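Local coordinates for arfgap-like finger domain containing protein (PDB 2OWA) that probably acts as a GTPase-activating protein for ADP-ribosylation factor, this chain being the portion that holds its zinc-finger ArfGAP domain, at residues Thr38-Glu43 and Lys117-Ser122; Pro47-Leu52 and Asn61-His66; Asn102-Lys105 and Asn111-Pro114; Leu89-Ile94 and Gln127-Leu132; Asn97-Asn102 and Asp133-Glu138. One frame throughout, in Å; residues are numbered along the deposited sequence.

Contact 1: residues Thr38-Glu43 and Lys117-Ser122. With ZN (zinc ion), chain C.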
# COMPACT_ATOMS: atom_id res chain seq x y z
N THR A 38 -10.54 -5.59 1.38
CA THR A 38 -11.06 -5.32 0.07
C THR A 38 -10.01 -4.45 -0.68
O THR A 38 -9.36 -3.63 -0.08
CB THR A 38 -12.41 -4.63 0.24
OG1 THR A 38 -12.93 -4.28 -1.04
CG2 THR A 38 -12.28 -3.37 1.06
N CYS A 39 -9.83 -4.67 -1.98
CA CYS A 39 -8.82 -3.92 -2.76
C CYS A 39 -9.10 -2.42 -2.69
O CYS A 39 -10.25 -2.00 -2.80
CB CYS A 39 -8.83 -4.39 -4.20
SG CYS A 39 -7.99 -3.36 -5.39
N PHE A 40 -8.05 -1.62 -2.54
CA PHE A 40 -8.21 -0.17 -2.44
C PHE A 40 -8.86 0.43 -3.71
O PHE A 40 -9.60 1.41 -3.62
CB PHE A 40 -6.85 0.53 -2.18
CG PHE A 40 -6.98 2.00 -1.85
CD1 PHE A 40 -7.45 2.40 -0.59
CD2 PHE A 40 -6.62 2.96 -2.77
CE1 PHE A 40 -7.58 3.77 -0.27
CE2 PHE A 40 -6.75 4.35 -2.44
CZ PHE A 40 -7.24 4.72 -1.18
N ASP A 41 -8.57 -0.14 -4.88
CA ASP A 41 -9.10 0.41 -6.14
C ASP A 41 -10.47 -0.13 -6.55
O ASP A 41 -11.33 0.65 -6.99
CB ASP A 41 -8.12 0.16 -7.30
CG ASP A 41 -6.80 0.89 -7.14
OD1 ASP A 41 -6.58 1.49 -6.05
OD2 ASP A 41 -6.00 0.86 -8.11
N CYS A 42 -10.69 -1.44 -6.43
CA CYS A 42 -11.90 -2.04 -6.98
C CYS A 42 -12.76 -2.85 -6.02
O CYS A 42 -13.77 -3.42 -6.42
CB CYS A 42 -11.54 -2.90 -8.18
SG CYS A 42 -10.97 -4.53 -7.72
N GLU A 43 -12.33 -2.95 -4.77
CA GLU A 43 -13.05 -3.69 -3.74
C GLU A 43 -13.16 -5.25 -3.89
O GLU A 43 -13.88 -5.89 -3.12
CB GLU A 43 -14.42 -3.02 -3.44
CG GLU A 43 -14.31 -1.49 -3.17
CD GLU A 43 -15.59 -0.83 -2.69
OE1 GLU A 43 -16.65 -0.97 -3.36
OE2 GLU A 43 -15.55 -0.14 -1.64
N LYS A 117 -7.26 5.22 -10.56
CA LYS A 117 -5.92 5.49 -10.01
C LYS A 117 -5.49 6.96 -10.22
O LYS A 117 -4.30 7.30 -10.13
CB LYS A 117 -4.88 4.52 -10.60
CG LYS A 117 -5.18 3.04 -10.40
CD LYS A 117 -5.74 2.34 -11.68
CE LYS A 117 -6.01 0.85 -11.45
NZ LYS A 117 -7.11 0.59 -10.43
N GLU A 118 -6.46 7.83 -10.47
CA GLU A 118 -6.21 9.29 -10.49
C GLU A 118 -5.51 9.71 -9.21
O GLU A 118 -4.60 10.51 -9.28
CB GLU A 118 -7.46 10.10 -10.74
CG GLU A 118 -7.26 11.68 -10.75
CD GLU A 118 -8.58 12.46 -11.08
OE1 GLU A 118 -8.91 12.64 -12.26
OE2 GLU A 118 -9.28 12.92 -10.14
N TYR A 119 -5.90 9.15 -8.06
CA TYR A 119 -5.22 9.49 -6.80
C TYR A 119 -3.70 9.28 -6.85
O TYR A 119 -2.98 10.08 -6.32
CB TYR A 119 -5.82 8.75 -5.58
CG TYR A 119 -5.49 7.27 -5.58
CD1 TYR A 119 -4.35 6.79 -4.96
CD2 TYR A 119 -6.33 6.36 -6.24
CE1 TYR A 119 -4.04 5.40 -4.97
CE2 TYR A 119 -6.05 4.96 -6.26
CZ TYR A 119 -4.88 4.50 -5.63
OH TYR A 119 -4.57 3.13 -5.62
N ALA A 120 -3.25 8.20 -7.48
CA ALA A 120 -1.85 7.82 -7.52
C ALA A 120 -0.99 8.88 -8.21
O ALA A 120 0.15 9.08 -7.80
CB ALA A 120 -1.65 6.45 -8.21
N SER A 121 -1.51 9.51 -9.26
CA SER A 121 -0.71 10.48 -10.05
C SER A 121 -0.93 11.92 -9.60
O SER A 121 -0.26 12.85 -10.10
CB SER A 121 -0.97 10.32 -11.55
OG SER A 121 -2.34 10.60 -11.92
N SER A 122 -1.89 12.08 -8.69
CA SER A 122 -2.31 13.41 -8.23
C SER A 122 -1.29 14.05 -7.28
O SER A 122 -0.57 13.35 -6.58
CB SER A 122 -3.68 13.33 -7.55
OG SER A 122 -3.60 12.75 -6.25
ZN ZN C . -8.60 -4.27 -7.54

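Contact 2: residues Pro47-Leu52 and Asn61-His66. With ZN (zinc ion), chain C.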
# COMPACT_ATOMS: atom_id res chain seq x y z
N PRO A 47 -7.32 -8.66 -0.93
CA PRO A 47 -6.21 -8.31 -1.82
C PRO A 47 -4.86 -8.65 -1.15
O PRO A 47 -4.71 -8.52 0.08
CB PRO A 47 -6.36 -6.79 -1.98
CG PRO A 47 -6.93 -6.36 -0.64
CD PRO A 47 -7.94 -7.45 -0.33
N THR A 48 -3.89 -9.10 -1.94
CA THR A 48 -2.61 -9.52 -1.37
C THR A 48 -1.45 -8.77 -2.00
O THR A 48 -0.32 -8.91 -1.55
CB THR A 48 -2.39 -11.07 -1.50
OG1 THR A 48 -2.31 -11.39 -2.88
CG2 THR A 48 -3.55 -11.82 -0.87
N TRP A 49 -1.71 -7.99 -3.03
CA TRP A 49 -0.71 -7.10 -3.58
C TRP A 49 -0.76 -5.77 -2.84
O TRP A 49 -1.65 -5.56 -2.01
CB TRP A 49 -0.89 -6.91 -5.10
CG TRP A 49 -0.51 -8.12 -5.83
CD1 TRP A 49 -1.23 -9.29 -5.90
CD2 TRP A 49 0.71 -8.36 -6.56
NE1 TRP A 49 -0.53 -10.23 -6.62
CE2 TRP A 49 0.64 -9.68 -7.06
CE3 TRP A 49 1.85 -7.58 -6.84
CZ2 TRP A 49 1.67 -10.26 -7.84
CZ3 TRP A 49 2.88 -8.16 -7.63
CH2 TRP A 49 2.77 -9.49 -8.11
N LEU A 50 0.20 -4.89 -3.11
CA LEU A 50 0.26 -3.62 -2.40
C LEU A 50 0.97 -2.50 -3.22
O LEU A 50 1.77 -2.78 -4.11
CB LEU A 50 0.84 -3.82 -0.97
CG LEU A 50 2.27 -4.33 -0.79
CD1 LEU A 50 3.24 -3.15 -0.93
CD2 LEU A 50 2.42 -4.96 0.59
N SER A 51 0.62 -1.25 -2.95
CA SER A 51 1.47 -0.12 -3.41
C SER A 51 2.14 0.41 -2.14
O SER A 51 1.44 0.88 -1.21
CB SER A 51 0.63 0.99 -4.07
OG SER A 51 1.45 2.12 -4.31
N LEU A 52 3.47 0.28 -2.05
CA LEU A 52 4.16 0.79 -0.88
C LEU A 52 3.95 2.29 -0.74
O LEU A 52 3.79 2.76 0.36
CB LEU A 52 5.65 0.48 -0.89
CG LEU A 52 5.97 -0.87 -0.25
CD1 LEU A 52 7.37 -1.32 -0.67
CD2 LEU A 52 5.78 -0.86 1.32
N ASN A 61 -5.38 -7.98 -10.17
CA ASN A 61 -5.82 -7.21 -11.33
C ASN A 61 -5.31 -5.76 -11.23
O ASN A 61 -4.61 -5.29 -12.12
CB ASN A 61 -7.36 -7.25 -11.42
CG ASN A 61 -7.89 -6.88 -12.80
OD1 ASN A 61 -7.87 -5.70 -13.22
ND2 ASN A 61 -8.40 -7.90 -13.52
N CYS A 62 -5.61 -5.08 -10.13
CA CYS A 62 -5.21 -3.68 -9.98
C CYS A 62 -3.69 -3.53 -9.88
O CYS A 62 -3.16 -2.53 -10.33
CB CYS A 62 -5.93 -2.99 -8.81
SG CYS A 62 -7.70 -2.98 -9.12
N SER A 63 -3.02 -4.54 -9.33
CA SER A 63 -1.55 -4.57 -9.27
C SER A 63 -0.88 -4.46 -10.64
O SER A 63 0.11 -3.75 -10.76
CB SER A 63 -1.05 -5.81 -8.53
OG SER A 63 -1.41 -6.99 -9.24
N SER A 64 -1.43 -5.13 -11.66
CA SER A 64 -0.93 -5.01 -13.03
C SER A 64 -1.02 -3.60 -13.54
O SER A 64 -0.03 -3.10 -14.05
CB SER A 64 -1.64 -5.95 -14.03
OG SER A 64 -1.37 -7.29 -13.70
N ASP A 65 -2.19 -2.98 -13.42
CA ASP A 65 -2.34 -1.56 -13.78
C ASP A 65 -1.32 -0.66 -13.11
O ASP A 65 -0.70 0.18 -13.77
CB ASP A 65 -3.75 -1.04 -13.52
CG ASP A 65 -4.83 -1.83 -14.29
OD1 ASP A 65 -4.55 -2.39 -15.38
OD2 ASP A 65 -5.96 -1.93 -13.76
N HIS A 66 -1.16 -0.81 -11.79
CA HIS A 66 -0.15 -0.06 -11.04
C HIS A 66 1.27 -0.31 -11.54
O HIS A 66 2.08 0.60 -11.55
CB HIS A 66 -0.21 -0.39 -9.56
CG HIS A 66 -1.33 0.28 -8.84
ND1 HIS A 66 -1.12 1.23 -7.86
CD2 HIS A 66 -2.67 0.15 -8.95
CE1 HIS A 66 -2.28 1.65 -7.40
NE2 HIS A 66 -3.24 1.01 -8.05
ZN ZN C . -8.60 -4.27 -7.54

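Contact 3: residues Asn102-Lys105 and Asn111-Pro114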
# COMPACT_ATOMS: atom_id res chain seq x y z
N ASN A 102 -9.62 7.42 4.06
CA ASN A 102 -10.02 8.57 4.85
C ASN A 102 -9.40 9.84 4.29
O ASN A 102 -10.10 10.82 4.10
CB ASN A 102 -9.68 8.40 6.36
CG ASN A 102 -9.87 9.72 7.15
OD1 ASN A 102 -10.94 10.31 7.12
ND2 ASN A 102 -8.83 10.17 7.84
N TYR A 103 -8.09 9.80 4.03
CA TYR A 103 -7.41 10.95 3.48
C TYR A 103 -7.98 11.37 2.11
O TYR A 103 -8.33 12.54 1.92
CB TYR A 103 -5.91 10.69 3.39
CG TYR A 103 -5.15 11.81 2.70
CD1 TYR A 103 -4.75 12.93 3.41
CD2 TYR A 103 -4.88 11.76 1.32
CE1 TYR A 103 -4.07 13.95 2.80
CE2 TYR A 103 -4.19 12.78 0.70
CZ TYR A 103 -3.80 13.87 1.45
OH TYR A 103 -3.13 14.88 0.86
N PHE A 104 -8.07 10.42 1.20
CA PHE A 104 -8.54 10.68 -0.18
C PHE A 104 -10.00 11.12 -0.29
O PHE A 104 -10.29 12.06 -1.03
CB PHE A 104 -8.18 9.52 -1.16
CG PHE A 104 -6.70 9.46 -1.50
CD1 PHE A 104 -6.07 10.54 -2.11
CD2 PHE A 104 -5.94 8.31 -1.18
CE1 PHE A 104 -4.69 10.51 -2.41
CE2 PHE A 104 -4.58 8.24 -1.47
CZ PHE A 104 -3.94 9.35 -2.08
N LYS A 105 -10.91 10.50 0.47
CA LYS A 105 -12.30 10.97 0.47
C LYS A 105 -12.39 12.43 0.93
O LYS A 105 -13.26 13.14 0.48
CB LYS A 105 -13.23 10.11 1.35
CG LYS A 105 -13.42 8.64 0.92
CD LYS A 105 -14.38 7.93 1.90
CE LYS A 105 -14.72 6.48 1.48
NZ LYS A 105 -15.25 6.31 0.04
N ASN A 111 -16.60 12.26 -5.01
CA ASN A 111 -16.45 11.46 -6.22
C ASN A 111 -15.11 10.79 -6.33
O ASN A 111 -14.69 10.41 -7.44
CB ASN A 111 -16.69 12.30 -7.47
CG ASN A 111 -18.03 12.93 -7.49
OD1 ASN A 111 -19.06 12.24 -7.40
ND2 ASN A 111 -18.06 14.25 -7.58
N PHE A 112 -14.43 10.68 -5.17
CA PHE A 112 -13.22 9.90 -5.06
C PHE A 112 -13.50 8.57 -5.72
O PHE A 112 -14.44 7.90 -5.39
CB PHE A 112 -12.79 9.72 -3.59
CG PHE A 112 -11.69 8.69 -3.39
CD1 PHE A 112 -10.50 8.77 -4.11
CD2 PHE A 112 -11.85 7.64 -2.50
CE1 PHE A 112 -9.49 7.83 -3.91
CE2 PHE A 112 -10.86 6.68 -2.31
CZ PHE A 112 -9.69 6.77 -3.02
N SER A 113 -12.66 8.21 -6.67
CA SER A 113 -12.91 7.06 -7.52
C SER A 113 -11.58 6.35 -7.78
O SER A 113 -10.97 6.54 -8.85
CB SER A 113 -13.56 7.53 -8.82
OG SER A 113 -12.67 8.39 -9.56
N PRO A 114 -11.12 5.54 -6.80
CA PRO A 114 -9.80 4.90 -6.81
C PRO A 114 -9.63 3.91 -7.96
O PRO A 114 -8.51 3.58 -8.29
CB PRO A 114 -9.74 4.18 -5.43
CG PRO A 114 -11.18 4.02 -5.00
CD PRO A 114 -11.88 5.22 -5.56

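Contact 4: residues Leu89-Ile94 and Gln127-Leu132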
# COMPACT_ATOMS: atom_id res chain seq x y z
N LEU A 89 7.76 -2.55 6.21
CA LEU A 89 6.74 -3.16 7.03
C LEU A 89 6.09 -2.14 7.93
O LEU A 89 4.85 -2.07 8.01
CB LEU A 89 7.26 -4.37 7.81
CG LEU A 89 7.92 -5.50 7.00
CD1 LEU A 89 8.10 -6.68 7.98
CD2 LEU A 89 7.00 -5.92 5.79
N VAL A 90 6.91 -1.31 8.56
CA VAL A 90 6.40 -0.25 9.46
C VAL A 90 5.46 0.65 8.68
O VAL A 90 4.41 1.07 9.19
CB VAL A 90 7.55 0.59 10.02
CG1 VAL A 90 6.98 1.80 10.87
CG2 VAL A 90 8.54 -0.30 10.82
N ARG A 91 5.84 0.96 7.44
CA ARG A 91 5.07 1.84 6.57
C ARG A 91 3.69 1.26 6.29
O ARG A 91 2.70 1.97 6.40
CB ARG A 91 5.81 2.15 5.24
CG ARG A 91 4.97 3.03 4.29
CD ARG A 91 5.70 3.31 2.99
NE ARG A 91 5.11 4.40 2.22
CZ ARG A 91 5.51 5.67 2.30
NH1 ARG A 91 6.49 6.02 3.13
NH2 ARG A 91 4.96 6.61 1.53
N MET A 92 3.63 -0.03 5.96
CA MET A 92 2.37 -0.71 5.78
C MET A 92 1.51 -0.73 7.06
O MET A 92 0.30 -0.67 7.00
CB MET A 92 2.63 -2.14 5.28
CG MET A 92 3.12 -2.23 3.82
SD MET A 92 2.28 -1.25 2.57
CE MET A 92 0.65 -1.95 2.60
N ASP A 93 2.19 -0.78 8.20
CA ASP A 93 1.57 -0.89 9.50
C ASP A 93 0.90 0.43 9.87
O ASP A 93 -0.26 0.43 10.34
CB ASP A 93 2.62 -1.27 10.55
CG ASP A 93 1.99 -1.75 11.88
OD1 ASP A 93 0.74 -1.75 12.01
OD2 ASP A 93 2.78 -2.12 12.79
N ILE A 94 1.58 1.55 9.62
CA ILE A 94 0.99 2.88 9.93
C ILE A 94 0.02 3.40 8.87
O ILE A 94 -0.75 4.35 9.13
CB ILE A 94 2.05 3.96 10.26
CG1 ILE A 94 2.98 4.20 9.06
CG2 ILE A 94 2.86 3.59 11.50
CD1 ILE A 94 2.69 5.43 8.32
N GLN A 127 1.37 14.28 -1.73
CA GLN A 127 1.19 14.80 -0.40
C GLN A 127 0.91 13.72 0.67
O GLN A 127 1.49 13.75 1.78
CB GLN A 127 0.05 15.79 -0.41
CG GLN A 127 0.50 17.20 -0.07
CD GLN A 127 -0.29 18.25 -0.81
OE1 GLN A 127 -1.52 18.19 -0.87
NE2 GLN A 127 0.41 19.22 -1.37
N TYR A 128 0.04 12.77 0.34
CA TYR A 128 -0.21 11.63 1.26
C TYR A 128 1.02 10.73 1.42
O TYR A 128 1.30 10.27 2.52
CB TYR A 128 -1.45 10.84 0.82
CG TYR A 128 -1.82 9.72 1.75
CD1 TYR A 128 -2.39 9.99 3.01
CD2 TYR A 128 -1.54 8.41 1.41
CE1 TYR A 128 -2.71 8.96 3.89
CE2 TYR A 128 -1.84 7.36 2.28
CZ TYR A 128 -2.43 7.64 3.50
OH TYR A 128 -2.72 6.62 4.34
N LYS A 129 1.74 10.46 0.33
CA LYS A 129 2.98 9.69 0.34
C LYS A 129 4.01 10.34 1.32
O LYS A 129 4.66 9.64 2.10
CB LYS A 129 3.55 9.63 -1.09
CG LYS A 129 4.47 8.47 -1.46
CD LYS A 129 5.93 8.91 -1.71
CE LYS A 129 6.71 7.84 -2.53
NZ LYS A 129 6.57 7.93 -4.06
N GLN A 130 4.10 11.67 1.29
CA GLN A 130 4.93 12.45 2.21
C GLN A 130 4.47 12.44 3.65
O GLN A 130 5.30 12.53 4.53
CB GLN A 130 5.06 13.91 1.75
CG GLN A 130 6.05 14.09 0.62
CD GLN A 130 6.30 15.56 0.27
OE1 GLN A 130 6.56 15.89 -0.87
NE2 GLN A 130 6.22 16.44 1.27
N ILE A 131 3.16 12.37 3.90
CA ILE A 131 2.61 12.22 5.27
C ILE A 131 3.10 10.90 5.87
O ILE A 131 3.52 10.82 7.04
CB ILE A 131 1.04 12.27 5.30
CG1 ILE A 131 0.52 13.68 4.90
CG2 ILE A 131 0.47 11.86 6.67
CD1 ILE A 131 -0.96 13.70 4.51
N LEU A 132 3.07 9.85 5.05
CA LEU A 132 3.55 8.56 5.49
C LEU A 132 5.06 8.55 5.72
O LEU A 132 5.51 7.97 6.70
CB LEU A 132 3.15 7.48 4.51
CG LEU A 132 1.65 7.16 4.34
CD1 LEU A 132 1.61 5.93 3.40
CD2 LEU A 132 0.86 6.89 5.67

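Contact 5: residues Asn97-Asn102 and Asp133-Glu138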
# COMPACT_ATOMS: atom_id res chain seq x y z
N ASN A 97 -5.50 0.55 4.01
CA ASN A 97 -6.64 1.06 3.22
C ASN A 97 -7.55 2.06 3.92
O ASN A 97 -7.97 3.02 3.30
CB ASN A 97 -7.46 -0.09 2.63
CG ASN A 97 -6.71 -0.86 1.56
OD1 ASN A 97 -5.52 -0.63 1.32
ND2 ASN A 97 -7.41 -1.82 0.91
N GLY A 98 -7.86 1.85 5.22
CA GLY A 98 -8.66 2.82 5.95
C GLY A 98 -8.10 4.25 6.07
O GLY A 98 -8.78 5.24 5.77
N ARG A 99 -6.86 4.38 6.54
CA ARG A 99 -6.22 5.69 6.58
C ARG A 99 -6.18 6.42 5.20
O ARG A 99 -6.44 7.64 5.13
CB ARG A 99 -4.80 5.55 7.12
CG ARG A 99 -4.15 6.88 7.41
CD ARG A 99 -2.85 6.71 8.10
NE ARG A 99 -2.42 7.96 8.73
CZ ARG A 99 -1.30 8.08 9.45
NH1 ARG A 99 -0.51 7.03 9.66
NH2 ARG A 99 -0.99 9.26 9.98
N ALA A 100 -5.84 5.67 4.15
CA ALA A 100 -5.79 6.19 2.77
C ALA A 100 -7.18 6.61 2.23
O ALA A 100 -7.33 7.74 1.72
CB ALA A 100 -5.10 5.19 1.81
N ARG A 101 -8.19 5.74 2.39
CA ARG A 101 -9.58 6.06 2.05
C ARG A 101 -9.99 7.33 2.80
O ARG A 101 -10.57 8.21 2.21
CB ARG A 101 -10.55 4.92 2.43
CG ARG A 101 -10.80 3.91 1.33
CD ARG A 101 -11.38 2.60 1.92
NE ARG A 101 -11.21 1.48 1.02
CZ ARG A 101 -11.07 0.22 1.44
NH1 ARG A 101 -11.10 -0.02 2.75
NH2 ARG A 101 -10.90 -0.78 0.57
N ASN A 102 -9.62 7.42 4.06
CA ASN A 102 -10.02 8.57 4.85
C ASN A 102 -9.40 9.84 4.29
O ASN A 102 -10.10 10.82 4.10
CB ASN A 102 -9.68 8.40 6.36
CG ASN A 102 -9.87 9.72 7.15
OD1 ASN A 102 -10.94 10.31 7.12
ND2 ASN A 102 -8.83 10.17 7.84
N ASP A 133 5.83 9.21 4.82
CA ASP A 133 7.30 9.31 4.93
C ASP A 133 7.67 9.99 6.24
O ASP A 133 8.60 9.57 6.94
CB ASP A 133 7.88 10.20 3.81
CG ASP A 133 7.82 9.57 2.46
OD1 ASP A 133 7.49 8.35 2.36
OD2 ASP A 133 8.15 10.30 1.47
N SER A 134 6.95 11.06 6.53
CA SER A 134 7.13 11.81 7.74
C SER A 134 6.83 10.97 9.01
O SER A 134 7.54 11.07 10.00
CB SER A 134 6.24 13.02 7.68
OG SER A 134 6.76 14.01 8.50
N GLU A 135 5.80 10.12 8.96
CA GLU A 135 5.48 9.21 10.07
C GLU A 135 6.58 8.20 10.38
O GLU A 135 6.82 7.89 11.54
CB GLU A 135 4.22 8.42 9.77
CG GLU A 135 2.98 9.22 9.80
CD GLU A 135 2.37 9.19 11.16
OE1 GLU A 135 2.80 10.01 12.01
OE2 GLU A 135 1.47 8.34 11.37
N ILE A 136 7.22 7.67 9.34
CA ILE A 136 8.23 6.66 9.51
C ILE A 136 9.65 7.22 9.69
O ILE A 136 10.58 6.43 9.84
CB ILE A 136 8.23 5.61 8.35
CG1 ILE A 136 8.56 6.29 6.99
CG2 ILE A 136 6.93 4.84 8.34
CD1 ILE A 136 8.76 5.34 5.74
N SER A 137 9.81 8.54 9.67
CA SER A 137 11.13 9.19 9.63
C SER A 137 11.39 10.23 10.72
O SER A 137 12.54 10.54 11.01
CB SER A 137 11.36 9.87 8.27
OG SER A 137 11.17 8.99 7.20
N GLU A 138 10.32 10.80 11.27
CA GLU A 138 10.44 11.91 12.24
C GLU A 138 9.23 11.90 13.16
O GLU A 138 8.40 11.00 13.05
CB GLU A 138 10.59 13.26 11.51
CG GLU A 138 9.42 13.61 10.55
CD GLU A 138 9.77 14.67 9.50
OE1 GLU A 138 8.82 15.21 8.87
OE2 GLU A 138 10.98 14.98 9.28

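Contact 1: residues Thr38-Glu43 and Lys117-Ser122
Asp-41 reaches out of the zinc-binding turn 38-43 and divides its carboxylate between Lys-117 and Tyr-119, at the start of helix 118-121. Already at the root of the side chain, CB lies 3.3 Å from Lys-117 NZ. CG stands anti to the carbonyl carbon, with chi1 at -65°, and carries the carboxylate across to the helix. There the two oxygens part company. OD1 offers its syn lone pair to Tyr-119 OH at 2.6 Å, with the carboxylate and the phenol ring turned 78° from each other. OD2 makes a salt bridge of 2.6 Å to Lys-117 NZ, which comes in on the anti side and somewhat out of the carboxylate plane. His-66 of helix 60-67 also bonds OD2, so three polar partners fix the rotation of this buried carboxylate and probably steady its negative charge.

The turn belongs to the Cys4 zinc finger of the ArfGAP family. Cys-39 and Cys-42 form its first CxxC pair, each SG 2.4 Å from the zinc ion, and Cys-59 and Cys-62 complete the site. Cysteine suits these positions because its sulfur can bind the metal and still accept backbone N-H groups, as Cys-39 SG does from Cys-42 N.

Between the two CxxC cysteines, Phe-40 points its edge at the face of Tyr-119 in a T-shaped pair, the ring centroids 5.2 Å apart and the planes at 80°. Ala-120 CB lies over the rim of the opposite face. Lys-117, bent at chi2 and chi4, curls round OD2, with CG and CE each 3.3 Å from Asp-41 OD2.

Contact 2: residues Pro47-Leu52 and Asn61-His66
The meeting of Trp-49 with Ser-63, and of Ser-51 with His-66, is a strand-on-helix contact inside the zinc finger: strand 49-51, the middle strand of a three-stranded antiparallel sheet, lies against helix 60-67. Side chains alternate along the strand. Trp-49 and Ser-51 point toward the helix, whereas Leu-50 points away and packs on Met-92 of helix 86-94. The backbones come nearest at Trp-49 and Ser-63, whose CA atoms are 6.3 Å apart, a close spacing that a small residue such as serine suits.

Ser-63 fills that place by lying over one face of the indole. Its CB is 3.6 Å from Trp-49 CG, and its OG stands 3.7 Å from Trp-49 CD2, displaced toward the rim of the ring system. The hydroxyl sits between the backbone N and the carbonyl carbon (chi1 64°) and bonds to Leu-60 O, one turn back along the helix. Arg-67 adds a cation-pi contact to the same tryptophan. Further along, Ser-51 CB approaches His-66 ND1 at 4.2 Å, an oblique and looser meeting. One residue before Ser-63, Cys-62 binds the zinc ion through its sulfur, SG to metal 2.2 Å.

The contact itself is apolar in character, although three of its four side chains are polar, because their polar atoms are engaged with other partners. Ser-74 OG bonds both Ser-51 OG and His-66 ND1, and Asp-41 takes NE2. With both nitrogens engaged, the imidazole is fixed in rotation.

Contact 3: residues Asn102-Lys105 and Asn111-Pro114
Both faces of the Phe-112 ring are occupied: Pro-114 CD lies 3.6 Å above the centre of one, and Phe-104 CB rests on the opposite one, displaced toward the rim. The second of these is a CH-pi contact, with Phe-104 CB 3.7 Å from the centroid of the Phe-112 ring and 20° off its normal. It joins helix 97-107 of the ArfGAP domain to the loop that leads to helix 118-121.

The two phenylalanine rings are nearly parallel, their planes 18° apart, but offset, with centroids 5.8 Å apart, so there is little face-to-face stacking. It is thus the CB methylene of Phe-104, rather than its ring, that presses on Phe-112. Beyond CB the Phe-104 ring leads away into the interior, where it has Tyr-103 CD2 over one face and meets the rings of Tyr-119 and Tyr-128. Phenylalanine suits the helix position because it can offer a methylene outward and an aromatic ring inward.

In Phe-112, CG is anti to the backbone N (chi1 169°), which swings the ring onto the helix, and the proline two residues later packs on its back, holding it from both sides. Lys-105 completes the contact at the more exposed end, its aliphatic chain crossing the phenyl ring at about a right angle, with Lys-105 CG 3.9 Å from Phe-112 CD2.

Contact 4: residues Leu89-Ile94 and Gln127-Leu132
Arg-91 runs straight out from helix 86-94, and its flat guanidinium group slides under Leu-132 of helix 123-135. Leu-132 CB lies over one face, 3.6 Å from Arg-91 NH2 and 3.7 Å from Arg-91 CZ, while the two side chains cross at about a right angle. The arginine gains its reach from an extended chain: CG is anti to the backbone N (chi1 178°) and the run continues straight as far as NE. The two helices can therefore stay well apart, their local axes approaching to 11.4 Å at a crossing angle of 112°.

At its rim the guanidinium is polar. NH2 donates to Lys-129 O over 3.1 Å, a bent bond whose acceptor sits 22° out of the guanidinium plane. The same NH2 touches the aliphatic part of that residue, 3.6 Å from Lys-129 CG, whereas the lysine's charged end stays clear, NZ being 6.0 Å from Arg-91 NH2. One turn further along helix 86-94, Ile-94 and Leu-132 run alongside one another, pointing opposite ways, which brings Ile-94 CD1 within 3.5 Å of Leu-132 CD2. The two branched aliphatic chains pack beside the arginine.

Arginine suits this buried position because NE, NH1 and NH2 each find an acceptor. Asp-133 forms a salt bridge with NH1, Leu-52 O takes NE and Ser-53 O joins Lys-129 O at NH2. The aspartate probably balances the charge, the carbonyls fix the orientation of the group, and the face of the guanidinium, which carries no N-H, can accept the leucine methylene.

Contact 5: residues Asn97-Asn102 and Asp133-Glu138
The backbones stay far apart here, the nearest CA atoms, those of Arg-99 and Glu-135, being 12.7 Å from each other, so that the side chains alone bridge helix 97-107 and the C-terminal end of helix 123-135. The contact is a salt bridge at the surface of the helical part of the ArfGAP domain.

Arg-99 extends fully, CG anti to the backbone N (chi1 -170°) and the chain straight to NE, and meets Glu-135 coming from the opposite direction. The grip is end-on but falls on a single oxygen: NH1 reaches Glu-135 OE2 at 2.9 Å and NH2 reaches the same atom at 3.0 Å. OE2 lies in the guanidinium plane, whereas the carboxylate stands nearly upright against it, the planes 88° apart. In consequence NH1 arrives on the anti side of OE2, and NH2 from above the carboxylate plane. Glu-135 presents itself in this way because its chain is bent at chi2 (-92°).

A long, flexible pair suits so wide a gap. Arg-99 NH1 also bonds Ile-94 O at the end of helix 86-94, so one arginine links three helices, and this second acceptor helps to orient the guanidinium. Glu-135 additionally packs on Ile-94. Close by in the same segment as Glu-135, a serine hydroxyl takes up a backbone carbonyl: Ser-137 OG donates to Asp-133 O at 2.6 Å.

In the fold
Contacts 1 and 2 share the zinc ion and lie about 9 Å apart between centres; Asp-41 OD2 and His-66 NE2, 2.8 Å from each other, connect them. Contact 3 is nested within the loop that contact 1 closes, and Phe-40 CZ touches Phe-112 CZ at 3.7 Å, so the aromatic packing runs outward from the metal-binding turn; the Phe-112 side chain is about 12 Å from the zinc. Contacts 4 and 5 lie away from the metal, about 4 Å apart between centres, and are joined by Arg-91 NH1 and Asp-133 OD1, 2.6 Å. Arg-91 NE, 2.8 Å from Leu-52 O, links contact 4 to the end of segment 47-52.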